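Local coordinates for proteasome assembly chaperone family protein (Thermoplasma acidophilum, PDB 3GAA) that has no established function but, as a member of the PAC2 family, may act as a chaperone in the assembly of proteasomes, at residues P27-G32 with T88-M93; H54-L59 with F79-N84; A119-I124 with T181-I186. One frame throughout, in Å; residues are numbered along the deposited sequence.

Interaction 1: P27-G32 with T88-M93; sequences PVVLCG and TVLVAM
V29 and L90 are paired on two parallel strands, 28-32 and 89-93, that form the middle of a mixed sheet with helices on both of its faces, an alpha/beta layered fold. The pair illustrates how a parallel ladder carries its packing on its faces. The strands run only 21° from exactly parallel, and their carbonyls and N-H groups alternate along the seam: V28 N bonds to T88 O, L90 N to V28 O, L30 N to L90 O (2.9 Å, and nearly straight at 174°), A92 N to L30 O, and G32 N to A92 O. L90 O therefore takes the N-H of L30 while the CA of V29 comes up to the same oxygen.

Packing is close on the face of V29 and L90, both of them buried. L90 has CG anti to its carbonyl carbon (chi1 -58°), which sets its isobutyl group alongside P27, with P27 CB 3.9 Å from L90 CG. The V29 side chain slants across, its CG2 3.8 Å from L90 CB. Helix 103-117 closes over this cluster, V117 and W113 touching L90 and I114 touching V29. Further along the same face C31 SG lies 4.2 Å from A92 CB.

The other face carries V28, V89, L30 and V91, with V91 against A44 and I47 of helix 39-51. Eleven of the twelve residues are buried, and solvent is nearest at the start of the ladder. There T88 is partly exposed and turns its side chain away from strand 28-32, while its OG1 lies near the side-chain amide of N84. Just inside that end, two valines lie side by side and point the same way, with V28 CG1 4.0 Å from V89 CG2.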
loop_
_atom_site.group_PDB
_atom_site.type_symbol
_atom_site.label_atom_id
_atom_site.label_comp_id
_atom_site.label_asym_id
_atom_site.label_seq_id
_atom_site.Cartn_x
_atom_site.Cartn_y
_atom_site.Cartn_z
ATOM N N PRO A 27 6.436 15.485 30.599
ATOM C CA PRO A 27 6.262 14.681 31.785
ATOM C C PRO A 27 7.412 13.752 32.067
ATOM O O PRO A 27 8.148 13.400 31.148
ATOM C CB PRO A 27 5.008 13.881 31.453
ATOM C CG PRO A 27 5.001 13.793 29.975
ATOM C CD PRO A 27 5.562 15.050 29.500
ATOM N N VAL A 28 7.587 13.395 33.334
ATOM C CA VAL A 28 8.530 12.330 33.686
ATOM C C VAL A 28 7.735 11.053 33.798
ATOM O O VAL A 28 6.707 11.049 34.501
ATOM C CB VAL A 28 9.321 12.560 34.998
ATOM C CG1 VAL A 28 8.501 13.149 36.023
ATOM C CG2 VAL A 28 9.807 11.247 35.490
ATOM N N VAL A 29 8.191 9.993 33.126
ATOM C CA VAL A 29 7.420 8.760 33.059
ATOM C C VAL A 29 7.985 7.642 33.921
ATOM O O VAL A 29 9.111 7.215 33.718
ATOM C CB VAL A 29 7.253 8.259 31.628
ATOM C CG1 VAL A 29 6.373 7.029 31.624
ATOM C CG2 VAL A 29 6.600 9.355 30.759
ATOM N N LEU A 30 7.186 7.147 34.857
ATOM C CA LEU A 30 7.630 6.080 35.745
ATOM C C LEU A 30 6.975 4.774 35.344
ATOM O O LEU A 30 5.782 4.751 35.113
ATOM C CB LEU A 30 7.246 6.426 37.185
ATOM C CG LEU A 30 7.629 7.834 37.682
ATOM C CD1 LEU A 30 6.800 8.210 38.935
ATOM C CD2 LEU A 30 9.148 7.981 37.918
ATOM N N CYS A 31 7.734 3.673 35.299
ATOM C CA CYS A 31 7.196 2.356 34.873
ATOM C C CYS A 31 7.320 1.243 35.856
ATOM O O CYS A 31 8.353 1.141 36.518
ATOM C CB CYS A 31 7.964 1.866 33.677
ATOM S SG CYS A 31 7.990 3.096 32.480
ATOM N N GLY A 32 6.318 0.363 35.865
ATOM C CA GLY A 32 6.320 -0.834 36.683
ATOM C C GLY A 32 5.738 -2.015 35.918
ATOM O O GLY A 32 4.597 -2.001 35.468
ATOM N N THR A 88 2.448 16.346 34.165
ATOM C CA THR A 88 3.891 16.363 34.367
ATOM C C THR A 88 4.481 15.041 34.865
ATOM O O THR A 88 5.689 14.902 34.913
ATOM C CB THR A 88 4.270 17.415 35.409
ATOM O OG1 THR A 88 3.243 17.453 36.402
ATOM C CG2 THR A 88 4.410 18.789 34.776
ATOM N N VAL A 89 3.661 14.068 35.237
ATOM C CA VAL A 89 4.183 12.763 35.632
ATOM C C VAL A 89 3.233 11.735 35.044
ATOM O O VAL A 89 2.018 11.800 35.263
ATOM C CB VAL A 89 4.200 12.567 37.184
ATOM C CG1 VAL A 89 4.709 11.177 37.542
ATOM C CG2 VAL A 89 4.995 13.656 37.907
ATOM N N LEU A 90 3.778 10.799 34.292
ATOM C CA LEU A 90 2.975 9.719 33.849
ATOM C C LEU A 90 3.427 8.469 34.586
ATOM O O LEU A 90 4.584 8.363 35.044
ATOM C CB LEU A 90 3.117 9.528 32.342
ATOM C CG LEU A 90 2.782 10.699 31.404
ATOM C CD1 LEU A 90 2.905 10.220 30.001
ATOM C CD2 LEU A 90 1.413 11.245 31.595
ATOM N N VAL A 91 2.514 7.519 34.704
ATOM C CA VAL A 91 2.885 6.180 35.144
ATOM C C VAL A 91 2.375 5.141 34.146
ATOM O O VAL A 91 1.240 5.184 33.710
ATOM C CB VAL A 91 2.358 5.817 36.542
ATOM C CG1 VAL A 91 2.543 4.294 36.750
ATOM C CG2 VAL A 91 3.019 6.751 37.665
ATOM N N ALA A 92 3.261 4.237 33.760
ATOM C CA ALA A 92 2.927 3.185 32.862
ATOM C C ALA A 92 3.068 1.957 33.710
ATOM O O ALA A 92 4.109 1.772 34.336
ATOM C CB ALA A 92 3.900 3.180 31.711
ATOM N N MET A 93 2.016 1.152 33.790
ATOM C CA MET A 93 2.096 -0.110 34.534
ATOM C C MET A 93 1.451 -1.229 33.833
ATOM O O MET A 93 0.408 -1.068 33.206
ATOM C CB MET A 93 1.457 -0.061 35.916
ATOM C CG MET A 93 -0.053 0.192 35.995
ATOM S SD MET A 93 -0.371 0.323 37.784
ATOM C CE MET A 93 -1.976 1.065 38.044
#

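Interaction 2: H54-L59 with F79-N84; sequences HQVAHL and FRIYAN
L59 lies over one face of the F79 ring, and this CH-pi contact sets the apolar end of the pair. L59 CB stands 3.8 Å from the centroid of the F79 ring, 17° off its normal, and L59 CD1 reaches F79 CZ at 3.6 Å. F79 CG is anti to the backbone N (chi1 -157°), which carries the ring under L59.

Q55, extended beyond CG, reaches across R80 and Y82. Its CG sits over a face of the Y82 ring, toward the rim, and its chain crosses R80 at about a right angle, with the amide and guanidinium planes 85° apart. The guanidinium of R80 is itself salt-bridged to E95. At the far end the H54 ring turns a face to A83 O, which lies 3.2 Å above its plane and also accepts H54 N.

Between these ends I81 O holds two N-H groups, V56 N at 3.0 Å and A57 N, longer, at 3.3 Å, while A57 O receives I81 N. Two successive residues, V56 and A57, thus stand opposite the single residue I81, a classic beta bulge in an antiparallel pair, in a strand whose other edge extends the sheet into a neighbouring subunit.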
loop_
_atom_site.group_PDB
_atom_site.type_symbol
_atom_site.label_atom_id
_atom_site.label_comp_id
_atom_site.label_asym_id
_atom_site.label_seq_id
_atom_site.Cartn_x
_atom_site.Cartn_y
_atom_site.Cartn_z
ATOM N N HIS A 54 -5.016 9.918 37.082
ATOM C CA HIS A 54 -6.213 9.565 36.364
ATOM C C HIS A 54 -5.802 8.768 35.131
ATOM O O HIS A 54 -4.687 8.917 34.597
ATOM C CB HIS A 54 -7.022 10.850 35.993
ATOM C CG HIS A 54 -6.342 11.756 35.001
ATOM N ND1 HIS A 54 -5.653 12.893 35.376
ATOM C CD2 HIS A 54 -6.232 11.686 33.647
ATOM C CE1 HIS A 54 -5.146 13.485 34.301
ATOM N NE2 HIS A 54 -5.493 12.783 33.237
ATOM N N GLN A 55 -6.698 7.896 34.664
ATOM C CA GLN A 55 -6.347 7.063 33.519
ATOM C C GLN A 55 -6.317 7.867 32.209
ATOM O O GLN A 55 -7.120 8.720 32.005
ATOM C CB GLN A 55 -7.274 5.863 33.421
ATOM C CG GLN A 55 -6.502 4.677 32.874
ATOM C CD GLN A 55 -7.347 3.517 32.438
ATOM O OE1 GLN A 55 -8.333 3.152 33.081
ATOM N NE2 GLN A 55 -6.923 2.886 31.354
ATOM N N VAL A 56 -5.397 7.567 31.327
ATOM C CA VAL A 56 -5.146 8.374 30.179
ATOM C C VAL A 56 -4.971 7.554 28.892
ATOM O O VAL A 56 -5.154 8.047 27.806
ATOM C CB VAL A 56 -3.868 9.138 30.500
ATOM C CG1 VAL A 56 -2.778 8.915 29.464
ATOM C CG2 VAL A 56 -4.165 10.565 30.733
ATOM N N ALA A 57 -4.597 6.296 29.005
ATOM C CA ALA A 57 -4.286 5.476 27.831
ATOM C C ALA A 57 -4.240 3.994 28.215
ATOM O O ALA A 57 -4.025 3.644 29.369
ATOM C CB ALA A 57 -2.955 5.915 27.232
ATOM N N HIS A 58 -4.500 3.125 27.250
ATOM C CA HIS A 58 -4.219 1.686 27.410
ATOM C C HIS A 58 -3.224 1.350 26.329
ATOM O O HIS A 58 -3.240 1.995 25.299
ATOM C CB HIS A 58 -5.443 0.820 27.152
ATOM C CG HIS A 58 -6.537 0.977 28.146
ATOM N ND1 HIS A 58 -6.672 0.145 29.236
ATOM C CD2 HIS A 58 -7.584 1.832 28.192
ATOM C CE1 HIS A 58 -7.734 0.502 29.934
ATOM N NE2 HIS A 58 -8.313 1.517 29.317
ATOM N N LEU A 59 -2.393 0.335 26.575
ATOM C CA LEU A 59 -1.509 -0.233 25.568
ATOM C C LEU A 59 -2.134 -1.560 25.136
ATOM O O LEU A 59 -2.232 -2.522 25.894
ATOM C CB LEU A 59 -0.090 -0.383 26.100
ATOM C CG LEU A 59 1.020 -0.656 25.083
ATOM C CD1 LEU A 59 2.369 -0.188 25.599
ATOM C CD2 LEU A 59 1.152 -2.126 24.756
ATOM N N PHE A 79 -2.694 -3.485 31.213
ATOM C CA PHE A 79 -1.677 -2.468 30.873
ATOM C C PHE A 79 -2.328 -1.081 30.703
ATOM O O PHE A 79 -3.025 -0.844 29.704
ATOM C CB PHE A 79 -0.961 -2.870 29.586
ATOM C CG PHE A 79 0.432 -2.267 29.409
ATOM C CD1 PHE A 79 0.686 -0.948 29.628
ATOM C CD2 PHE A 79 1.466 -3.041 28.940
ATOM C CE1 PHE A 79 1.938 -0.423 29.425
ATOM C CE2 PHE A 79 2.709 -2.518 28.745
ATOM C CZ PHE A 79 2.950 -1.226 28.995
ATOM N N ARG A 80 -2.021 -0.171 31.647
ATOM C CA ARG A 80 -2.672 1.135 31.810
ATOM C C ARG A 80 -1.636 2.225 31.979
ATOM O O ARG A 80 -0.608 1.987 32.539
ATOM C CB ARG A 80 -3.575 1.121 33.028
ATOM C CG ARG A 80 -4.828 0.332 32.776
ATOM C CD ARG A 80 -5.743 0.088 34.001
ATOM N NE ARG A 80 -5.175 -1.012 34.762
ATOM C CZ ARG A 80 -4.397 -0.858 35.824
ATOM N NH1 ARG A 80 -4.148 0.360 36.285
ATOM N NH2 ARG A 80 -3.881 -1.919 36.424
ATOM N N ILE A 81 -1.934 3.425 31.484
ATOM C CA ILE A 81 -1.061 4.561 31.605
ATOM C C ILE A 81 -1.825 5.688 32.235
ATOM O O ILE A 81 -2.907 5.996 31.807
ATOM C CB ILE A 81 -0.498 4.985 30.249
ATOM C CG1 ILE A 81 0.160 3.757 29.582
ATOM C CG2 ILE A 81 0.450 6.180 30.418
ATOM C CD1 ILE A 81 0.770 4.056 28.292
ATOM N N TYR A 82 -1.242 6.298 33.254
ATOM C CA TYR A 82 -1.888 7.351 33.986
ATOM C C TYR A 82 -1.107 8.625 33.922
ATOM O O TYR A 82 0.096 8.595 33.735
ATOM C CB TYR A 82 -1.970 6.987 35.449
ATOM C CG TYR A 82 -2.815 5.793 35.736
ATOM C CD1 TYR A 82 -4.147 5.950 36.189
ATOM C CD2 TYR A 82 -2.294 4.500 35.632
ATOM C CE1 TYR A 82 -4.950 4.851 36.502
ATOM C CE2 TYR A 82 -3.098 3.381 35.951
ATOM C CZ TYR A 82 -4.420 3.591 36.390
ATOM O OH TYR A 82 -5.228 2.542 36.683
ATOM N N ALA A 83 -1.816 9.720 34.147
ATOM C CA ALA A 83 -1.291 11.063 34.214
ATOM C C ALA A 83 -1.729 11.672 35.522
ATOM O O ALA A 83 -2.815 11.426 36.015
ATOM C CB ALA A 83 -1.863 11.868 33.119
ATOM N N ASN A 84 -0.872 12.496 36.083
ATOM C CA ASN A 84 -1.281 13.408 37.127
ATOM C C ASN A 84 -1.990 14.625 36.521
ATOM O O ASN A 84 -2.246 14.730 35.316
ATOM C CB ASN A 84 -0.087 13.813 38.012
ATOM C CG ASN A 84 0.842 14.782 37.346
ATOM O OD1 ASN A 84 1.485 15.573 38.002
ATOM N ND2 ASN A 84 0.924 14.726 36.046
#

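Interaction 3: A119-I124 with T181-I186; sequences ASEIVI and TGLSFI
I124 O is gripped twice: F185 N reaches it at 2.9 Å nearly along the C=O axis, while S184 OG comes in at 3.2 Å from above the carbonyl plane. A chi1 of 158° sets S184 OG opposite its backbone N and beside its carbonyl carbon, within reach of I124 O. The ladder to which this oxygen belongs is parallel, with I122 N bonded to T181 O, L183 N to I122 O, and I124 N to L183 O.

At its start, E121 and T181 lie alongside and point the same way, E121 OE1 passing 3.4 Å from T181 CG2. That carboxylate oxygen has stronger partners elsewhere, a salt bridge to K147 and a hydrogen bond with Y210, which would favour a negative charge on E121. Further on, V123 and L183 likewise run together, and V123 CG1 lies 3.8 Å from F185 CD2, the two side chains meeting at a slant.

Y210 and the alanines A205 and A209 of helix 196-210 pack on the face of V123, L183 and F185. I122 and I124 instead lie against I171 of helix 166-178, while strand 28-32 borders segment 119-124 and strand 140-142 borders 181-186.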
loop_
_atom_site.group_PDB
_atom_site.type_symbol
_atom_site.label_atom_id
_atom_site.label_comp_id
_atom_site.label_asym_id
_atom_site.label_seq_id
_atom_site.Cartn_x
_atom_site.Cartn_y
_atom_site.Cartn_z
ATOM N N ALA A 119 7.806 13.250 26.606
ATOM C CA ALA A 119 8.405 12.882 27.902
ATOM C C ALA A 119 9.883 13.259 27.973
ATOM O O ALA A 119 10.600 13.082 27.026
ATOM C CB ALA A 119 8.215 11.440 28.173
ATOM N N SER A 120 10.316 13.791 29.104
ATOM C CA SER A 120 11.697 14.212 29.293
ATOM C C SER A 120 12.551 13.043 29.769
ATOM O O SER A 120 13.613 12.854 29.236
ATOM C CB SER A 120 11.760 15.345 30.304
ATOM O OG SER A 120 10.738 15.189 31.294
ATOM N N GLU A 121 12.086 12.255 30.743
ATOM C CA GLU A 121 12.889 11.207 31.405
ATOM C C GLU A 121 12.015 10.006 31.760
ATOM O O GLU A 121 10.923 10.192 32.286
ATOM C CB GLU A 121 13.476 11.708 32.722
ATOM C CG GLU A 121 13.943 13.189 32.745
ATOM C CD GLU A 121 15.441 13.358 33.062
ATOM O OE1 GLU A 121 16.015 12.527 33.835
ATOM O OE2 GLU A 121 16.045 14.342 32.548
ATOM N N ILE A 122 12.511 8.796 31.539
ATOM C CA ILE A 122 11.765 7.597 31.844
ATOM C C ILE A 122 12.435 6.875 32.965
ATOM O O ILE A 122 13.594 6.676 32.890
ATOM C CB ILE A 122 11.732 6.677 30.635
ATOM C CG1 ILE A 122 11.082 7.439 29.488
ATOM C CG2 ILE A 122 10.939 5.421 30.895
ATOM C CD1 ILE A 122 11.294 6.767 28.179
ATOM N N VAL A 123 11.729 6.488 34.010
ATOM C CA VAL A 123 12.387 5.807 35.105
ATOM C C VAL A 123 11.788 4.446 35.171
ATOM O O VAL A 123 10.575 4.330 35.175
ATOM C CB VAL A 123 12.115 6.521 36.407
ATOM C CG1 VAL A 123 12.830 5.865 37.484
ATOM C CG2 VAL A 123 12.517 7.968 36.296
ATOM N N ILE A 124 12.604 3.399 35.206
ATOM C CA ILE A 124 12.047 2.036 35.356
ATOM C C ILE A 124 12.254 1.507 36.770
ATOM O O ILE A 124 13.393 1.497 37.293
ATOM C CB ILE A 124 12.618 1.057 34.381
ATOM C CG1 ILE A 124 12.282 1.504 32.966
ATOM C CG2 ILE A 124 12.023 -0.276 34.637
ATOM C CD1 ILE A 124 13.454 1.378 32.018
ATOM N N THR A 181 16.349 10.625 28.245
ATOM C CA THR A 181 17.078 10.148 29.419
ATOM C C THR A 181 16.281 9.042 30.009
ATOM O O THR A 181 15.116 9.260 30.298
ATOM C CB THR A 181 17.212 11.222 30.517
ATOM O OG1 THR A 181 17.924 12.326 29.976
ATOM C CG2 THR A 181 17.972 10.654 31.727
ATOM N N GLY A 182 16.895 7.870 30.158
ATOM C CA GLY A 182 16.256 6.705 30.756
ATOM C C GLY A 182 17.127 6.176 31.896
ATOM O O GLY A 182 18.327 6.032 31.700
ATOM N N LEU A 183 16.574 5.990 33.097
ATOM C CA LEU A 183 17.278 5.242 34.106
ATOM C C LEU A 183 16.386 4.269 34.714
ATOM O O LEU A 183 15.216 4.269 34.443
ATOM C CB LEU A 183 17.943 6.082 35.188
ATOM C CG LEU A 183 17.187 7.124 35.950
ATOM C CD1 LEU A 183 16.938 8.315 34.995
ATOM C CD2 LEU A 183 15.942 6.499 36.479
ATOM N N SER A 184 16.980 3.393 35.498
ATOM C CA SER A 184 16.253 2.448 36.280
ATOM C C SER A 184 16.723 2.497 37.755
ATOM O O SER A 184 17.889 2.719 38.005
ATOM C CB SER A 184 16.436 1.064 35.680
ATOM O OG SER A 184 16.164 0.116 36.691
ATOM N N PHE A 185 15.810 2.346 38.718
ATOM C CA PHE A 185 16.214 2.107 40.095
ATOM C C PHE A 185 15.847 0.657 40.462
ATOM O O PHE A 185 14.762 0.160 40.106
ATOM C CB PHE A 185 15.497 3.067 41.033
ATOM C CG PHE A 185 15.889 4.515 40.874
ATOM C CD1 PHE A 185 17.193 4.922 41.041
ATOM C CD2 PHE A 185 14.954 5.457 40.623
ATOM C CE1 PHE A 185 17.550 6.202 40.938
ATOM C CE2 PHE A 185 15.319 6.787 40.505
ATOM C CZ PHE A 185 16.616 7.142 40.650
ATOM N N ILE A 186 16.770 -0.024 41.137
ATOM C CA ILE A 186 16.538 -1.362 41.632
ATOM C C ILE A 186 16.800 -1.451 43.140
ATOM O O ILE A 186 17.738 -0.856 43.706
ATOM C CB ILE A 186 17.396 -2.415 40.926
ATOM C CG1 ILE A 186 17.310 -2.268 39.394
ATOM C CG2 ILE A 186 16.893 -3.779 41.298
ATOM C CD1 ILE A 186 18.417 -1.371 38.774
#

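Overall arrangement
From the N terminus, segment 27-32 opens interaction 1, and the chain passes through helix 39-51 before reaching 54-59. Interaction 2 closes first, when 79-84 returns antiparallel beside 54-59; segment 88-93 then closes interaction 1 round it. Strands 79-83 and 89-94 are neighbours, so the two contacts are joined by backbone bonds such as that of V91 O with Y82 N. Helix 103-117 leads on to 119-124, laid against 27-32, and a long excursion ends at 181-186 to close interaction 3. Interactions 1 and 3 follow in series without crossing. Interactions 2 and 3, their centres about 17 Å apart, do not touch, but one sheet links all three.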